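Side-chain contacts in hypothetical protein Atu1913 (Agrobacterium tumefaciens, PDB 2B1Y), which is of unknown function but forms a two-chain assembly in which beta-sheet runs on from one subunit into the other: residues L22-S25 / N31-L34; P4-T9 / Q41-L46. One frame throughout, in Å; residues are numbered along the deposited sequence.

Interaction 1 (L22-S25 / N31-L34)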
loop_
_atom_site.group_PDB
_atom_site.type_symbol
_atom_site.label_atom_id
_atom_site.label_comp_id
_atom_site.label_asym_id
_atom_site.label_seq_id
_atom_site.Cartn_x
_atom_site.Cartn_y
_atom_site.Cartn_z
ATOM N N LEU A 22 -9.757 21.818 -4.840
ATOM C CA LEU A 22 -9.801 21.635 -3.413
ATOM C C LEU A 22 -8.672 22.456 -2.793
ATOM O O LEU A 22 -7.489 22.296 -3.166
ATOM C CB LEU A 22 -9.610 20.163 -3.080
ATOM C CG LEU A 22 -10.493 19.174 -3.835
ATOM C CD1 LEU A 22 -10.172 17.749 -3.362
ATOM C CD2 LEU A 22 -11.945 19.533 -3.611
ATOM N N GLU A 23 -9.041 23.335 -1.865
ATOM C CA GLU A 23 -8.061 24.077 -1.110
ATOM C C GLU A 23 -7.850 23.434 0.269
ATOM O O GLU A 23 -8.753 23.434 1.133
ATOM C CB GLU A 23 -8.497 25.552 -0.992
ATOM C CG GLU A 23 -7.472 26.401 -0.213
ATOM C CD GLU A 23 -7.673 27.884 -0.408
ATOM O OE1 GLU A 23 -8.569 28.443 0.224
ATOM O OE2 GLU A 23 -6.937 28.494 -1.208
ATOM N N ILE A 24 -6.667 22.870 0.495
ATOM C CA ILE A 24 -6.502 21.986 1.645
ATOM C C ILE A 24 -5.504 22.580 2.625
ATOM O O ILE A 24 -4.387 22.923 2.193
ATOM C CB ILE A 24 -5.997 20.586 1.160
ATOM C CG1 ILE A 24 -6.973 20.002 0.124
ATOM C CG2 ILE A 24 -5.729 19.649 2.345
ATOM C CD1 ILE A 24 -6.308 19.036 -0.802
ATOM N N SER A 25 -5.903 22.752 3.901
ATOM C CA SER A 25 -5.027 23.328 4.921
ATOM C C SER A 25 -4.554 22.211 5.839
ATOM O O SER A 25 -5.339 21.303 6.143
ATOM C CB SER A 25 -5.774 24.371 5.783
ATOM O OG SER A 25 -6.208 25.524 5.009
ATOM N N ASN A 31 0.617 13.476 4.427
ATOM C CA ASN A 31 0.308 13.112 3.043
ATOM C C ASN A 31 -1.094 13.574 2.710
ATOM O O ASN A 31 -1.987 13.536 3.561
ATOM C CB ASN A 31 0.348 11.587 2.863
ATOM C CG ASN A 31 1.673 10.998 3.330
ATOM O OD1 ASN A 31 2.731 11.533 3.014
ATOM N ND2 ASN A 31 1.607 9.940 4.099
ATOM N N VAL A 32 -1.278 13.965 1.460
ATOM C CA VAL A 32 -2.585 14.382 0.990
ATOM C C VAL A 32 -2.860 13.574 -0.261
ATOM O O VAL A 32 -2.055 13.588 -1.182
ATOM C CB VAL A 32 -2.574 15.906 0.655
ATOM C CG1 VAL A 32 -3.920 16.371 -0.010
ATOM C CG2 VAL A 32 -2.315 16.702 1.893
ATOM N N ARG A 33 -3.991 12.878 -0.307
ATOM C CA ARG A 33 -4.253 11.978 -1.440
ATOM C C ARG A 33 -5.706 12.164 -1.838
ATOM O O ARG A 33 -6.601 11.938 -1.018
ATOM C CB ARG A 33 -4.054 10.518 -1.024
ATOM C CG ARG A 33 -2.864 10.230 -0.143
ATOM C CD ARG A 33 -2.677 8.719 -0.004
ATOM N NE ARG A 33 -1.920 8.367 1.189
ATOM C CZ ARG A 33 -1.110 7.321 1.304
ATOM N NH1 ARG A 33 -0.503 7.107 2.472
ATOM N NH2 ARG A 33 -0.884 6.512 0.267
ATOM N N LEU A 34 -5.938 12.540 -3.092
ATOM C CA LEU A 34 -7.244 12.660 -3.658
ATOM C C LEU A 34 -7.470 11.401 -4.514
ATOM O O LEU A 34 -6.622 11.076 -5.341
ATOM C CB LEU A 34 -7.268 13.909 -4.548
ATOM C CG LEU A 34 -8.561 14.069 -5.367
ATOM C CD1 LEU A 34 -9.779 14.366 -4.453
ATOM C CD2 LEU A 34 -8.381 15.170 -6.450
#
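Leu22 meets Leu34, and Ile24 meets Val32, each through methyl groups alone. Leu22 CD1 touches Leu34 CD1 at 3.6 Å. Here the two side chains cross obliquely: Leu22 comes out straight, its CD1 continuing the line from CA through CB and CG (chi2 -179°), while Leu34 turns at CG, so the methyl that receives it lies to one side of its own stem. The second pair meets differently. Ile24 and Val32 reach toward each other tip to tip, with the CD1 methyl of Ile24 coming to 3.7 Å from CG1 of Val32. That branch of the valine lies opposite its backbone N (chi1 174°), and the isoleucine meets it with the end of its longer branch rather than with CG2.

The strands run antiparallel, yet Ile24 CA and Val32 CA are still 8.6 Å apart, and Leu22 CA and Leu34 CA 9.3 Å. Side chains, not backbone pairing, fill the space between them. The backbones instead join antiparallel ladders with the second subunit, whose Ile63 packs on Val32 and whose Trp71 packs on Leu34. Glu23 and Arg33 take no part in the contact: Glu23 bridges to Arg62, and Arg33 to Asp76 and Glu78, all of the second subunit. A sulfate ion, probably from the crystallisation liquor, lies about 3 Å from the side chain of Val32.

None of the four side chains has a polar atom, and all four residues are buried. Cohesion here is therefore hydrophobic and dispersive, methyl against methyl, with shape and branch position rather than directional bonds setting the fit.

Interaction 2 (P4-T9 / Q41-L46). With SO4 (sulfate ion), chain D.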
loop_
_atom_site.group_PDB
_atom_site.type_symbol
_atom_site.label_atom_id
_atom_site.label_comp_id
_atom_site.label_asym_id
_atom_site.label_seq_id
_atom_site.Cartn_x
_atom_site.Cartn_y
_atom_site.Cartn_z
ATOM N N PRO A 4 -4.732 -0.471 13.016
ATOM C CA PRO A 4 -4.540 0.273 11.764
ATOM C C PRO A 4 -3.088 0.707 11.611
ATOM O O PRO A 4 -2.453 1.124 12.606
ATOM C CB PRO A 4 -5.442 1.503 11.933
ATOM C CG PRO A 4 -6.380 1.151 13.063
ATOM C CD PRO A 4 -5.588 0.253 13.964
ATOM N N ASN A 5 -2.557 0.606 10.396
ATOM C CA ASN A 5 -1.137 0.876 10.196
ATOM C C ASN A 5 -0.726 2.316 10.549
ATOM O O ASN A 5 0.407 2.554 10.982
ATOM C CB ASN A 5 -0.682 0.491 8.779
ATOM C CG ASN A 5 -0.524 -1.034 8.585
ATOM O OD1 ASN A 5 -0.312 -1.782 9.536
ATOM N ND2 ASN A 5 -0.624 -1.483 7.338
ATOM N N PHE A 6 -1.645 3.270 10.385
ATOM C CA PHE A 6 -1.354 4.705 10.644
ATOM C C PHE A 6 -2.678 5.460 10.729
ATOM O O PHE A 6 -3.708 4.936 10.301
ATOM C CB PHE A 6 -0.497 5.289 9.524
ATOM C CG PHE A 6 -1.055 5.044 8.139
ATOM C CD1 PHE A 6 -0.627 3.947 7.396
ATOM C CD2 PHE A 6 -2.038 5.897 7.590
ATOM C CE1 PHE A 6 -1.158 3.708 6.101
ATOM C CE2 PHE A 6 -2.561 5.658 6.310
ATOM C CZ PHE A 6 -2.124 4.561 5.573
ATOM N N ARG A 7 -2.666 6.683 11.263
ATOM C CA ARG A 7 -3.887 7.442 11.434
ATOM C C ARG A 7 -4.194 8.217 10.154
ATOM O O ARG A 7 -3.300 8.538 9.388
ATOM C CB ARG A 7 -3.799 8.410 12.632
ATOM C CG ARG A 7 -3.668 7.719 14.035
ATOM C CD ARG A 7 -3.834 8.724 15.153
ATOM N NE ARG A 7 -5.194 9.231 15.103
ATOM C CZ ARG A 7 -5.550 10.482 15.347
ATOM N NH1 ARG A 7 -6.817 10.806 15.233
ATOM N NH2 ARG A 7 -4.649 11.386 15.692
ATOM N N TYR A 8 -5.451 8.523 9.941
ATOM C CA TYR A 8 -5.832 9.289 8.742
ATOM C C TYR A 8 -7.157 9.996 8.973
ATOM O O TYR A 8 -7.920 9.653 9.896
ATOM C CB TYR A 8 -5.932 8.374 7.498
ATOM C CG TYR A 8 -7.114 7.440 7.540
ATOM C CD1 TYR A 8 -7.051 6.263 8.282
ATOM C CD2 TYR A 8 -8.300 7.740 6.865
ATOM C CE1 TYR A 8 -8.142 5.406 8.349
ATOM C CE2 TYR A 8 -9.398 6.896 6.930
ATOM C CZ TYR A 8 -9.296 5.720 7.681
ATOM O OH TYR A 8 -10.352 4.848 7.752
ATOM N N THR A 9 -7.442 10.966 8.102
ATOM C CA THR A 9 -8.710 11.640 8.102
ATOM C C THR A 9 -9.311 11.497 6.713
ATOM O O THR A 9 -8.620 11.708 5.736
ATOM C CB THR A 9 -8.500 13.147 8.310
ATOM O OG1 THR A 9 -7.910 13.368 9.592
ATOM C CG2 THR A 9 -9.841 13.872 8.215
ATOM N N GLN A 41 -11.635 2.260 -1.736
ATOM C CA GLN A 41 -11.799 0.900 -1.235
ATOM C C GLN A 41 -10.445 0.187 -1.091
ATOM O O GLN A 41 -10.198 -0.466 -0.084
ATOM C CB GLN A 41 -12.765 0.119 -2.109
ATOM C CG GLN A 41 -14.224 0.556 -1.920
ATOM C CD GLN A 41 -14.719 0.394 -0.463
ATOM O OE1 GLN A 41 -15.421 1.273 0.079
ATOM N NE2 GLN A 41 -14.342 -0.727 0.175
ATOM N N ARG A 42 -9.562 0.369 -2.077
ATOM C CA ARG A 42 -8.182 -0.119 -1.996
ATOM C C ARG A 42 -7.442 0.460 -0.775
ATOM O O ARG A 42 -6.827 -0.279 -0.008
ATOM C CB ARG A 42 -7.436 0.160 -3.304
ATOM C CG ARG A 42 -8.055 -0.538 -4.518
ATOM C CD ARG A 42 -7.271 -0.319 -5.804
ATOM N NE ARG A 42 -7.926 -1.011 -6.917
ATOM C CZ ARG A 42 -8.553 -0.417 -7.938
ATOM N NH1 ARG A 42 -8.628 0.908 -8.031
ATOM N NH2 ARG A 42 -9.123 -1.151 -8.872
ATOM N N PHE A 43 -7.507 1.777 -0.574
ATOM C CA PHE A 43 -6.890 2.393 0.590
ATOM C C PHE A 43 -7.314 1.718 1.921
ATOM O O PHE A 43 -6.467 1.412 2.768
ATOM C CB PHE A 43 -7.236 3.891 0.638
ATOM C CG PHE A 43 -6.682 4.609 1.835
ATOM C CD1 PHE A 43 -5.355 5.056 1.841
ATOM C CD2 PHE A 43 -7.493 4.870 2.942
ATOM C CE1 PHE A 43 -4.835 5.726 2.949
ATOM C CE2 PHE A 43 -6.967 5.540 4.032
ATOM C CZ PHE A 43 -5.646 5.987 4.010
ATOM N N THR A 44 -8.606 1.482 2.100
ATOM C CA THR A 44 -9.085 0.911 3.366
ATOM C C THR A 44 -8.539 -0.502 3.571
ATOM O O THR A 44 -8.341 -0.927 4.709
ATOM C CB THR A 44 -10.619 0.893 3.495
ATOM O OG1 THR A 44 -11.170 -0.064 2.582
ATOM C CG2 THR A 44 -11.203 2.290 3.240
ATOM N N GLU A 45 -8.281 -1.211 2.467
ATOM C CA GLU A 45 -7.630 -2.523 2.533
ATOM C C GLU A 45 -6.196 -2.393 2.991
ATOM O O GLU A 45 -5.749 -3.189 3.811
ATOM C CB GLU A 45 -7.747 -3.291 1.198
ATOM C CG GLU A 45 -9.190 -3.487 0.695
ATOM C CD GLU A 45 -10.081 -4.261 1.659
ATOM O OE1 GLU A 45 -9.830 -5.467 1.854
ATOM O OE2 GLU A 45 -11.031 -3.671 2.226
ATOM N N LEU A 46 -5.496 -1.375 2.528
ATOM C CA LEU A 46 -4.099 -1.236 2.869
ATOM C C LEU A 46 -3.828 -0.713 4.303
ATOM O O LEU A 46 -2.703 -0.805 4.808
ATOM C CB LEU A 46 -3.382 -0.469 1.747
ATOM C CG LEU A 46 -3.657 -1.122 0.365
ATOM C CD1 LEU A 46 -3.354 -0.173 -0.798
ATOM C CD2 LEU A 46 -2.943 -2.462 0.168
HETATM S S SO4 D . -10.872 1.226 -11.096
HETATM O O1 SO4 D . -11.330 0.127 -10.242
HETATM O O2 SO4 D . -10.051 2.145 -10.306
HETATM O O3 SO4 D . -10.066 0.696 -12.190
HETATM O O4 SO4 D . -12.027 1.928 -11.650
#
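A small aromatic cluster joins the N-terminal stretch 4-9 to the last turns of helix 37-46, with Phe43 at its centre. Phe43 stands with CG opposite the backbone N (chi1 178°), which carries its ring off the helix, so that its far end meets both Phe6 and Tyr8. Against Tyr8 it forms a T-shaped pair: the CE2 edge of Phe43 points over one face of the tyrosine ring, the planes at 79° and the centroids of the Tyr8 and Phe43 rings 5.3 Å apart. Phe6 turns its edge to the same ring, with CE2 3.9 Å from Phe43 CZ. Leu47, just past the helix, packs on both Phe6 and Tyr8.

A polar tie lies beside the rings. Asn5 ND2 gives a weak bond of 3.3 Å to Leu46 O, bent to 130°, and also serves Phe49 O, while Asn5 OD1 takes a hydrogen bond from Lys50. Away from the cluster, Arg42 holds a sulfate, probably from the crystallisation liquor, in a two-pronged grip: NH1 to O2 at 3.0 Å and NH2 to O1 at 2.9 Å. The whole is a helix end packed on the N-terminal loop and the start of strand 8-16 through one edge-to-face pair and a further apolar ring contact.

Overall arrangement
The two contacts lie 16 Å apart between centres, and their nearest atoms come within about 4 Å without touching. Interaction 1 is nested in the loop that interaction 2 closes: strand 8-16, whose start belongs to interaction 2, is followed by strand 21-26, then by strand 30-36, which leads straight into helix 37-46. The N-terminal part of the chain is thus held together twice, by buried aliphatic packing between its strands and by aromatic packing at the helix end nearer the surface. Both regions also touch the second subunit, where antiparallel ladders continue the sheet. This is consistent with a sheet that the two subunits build together.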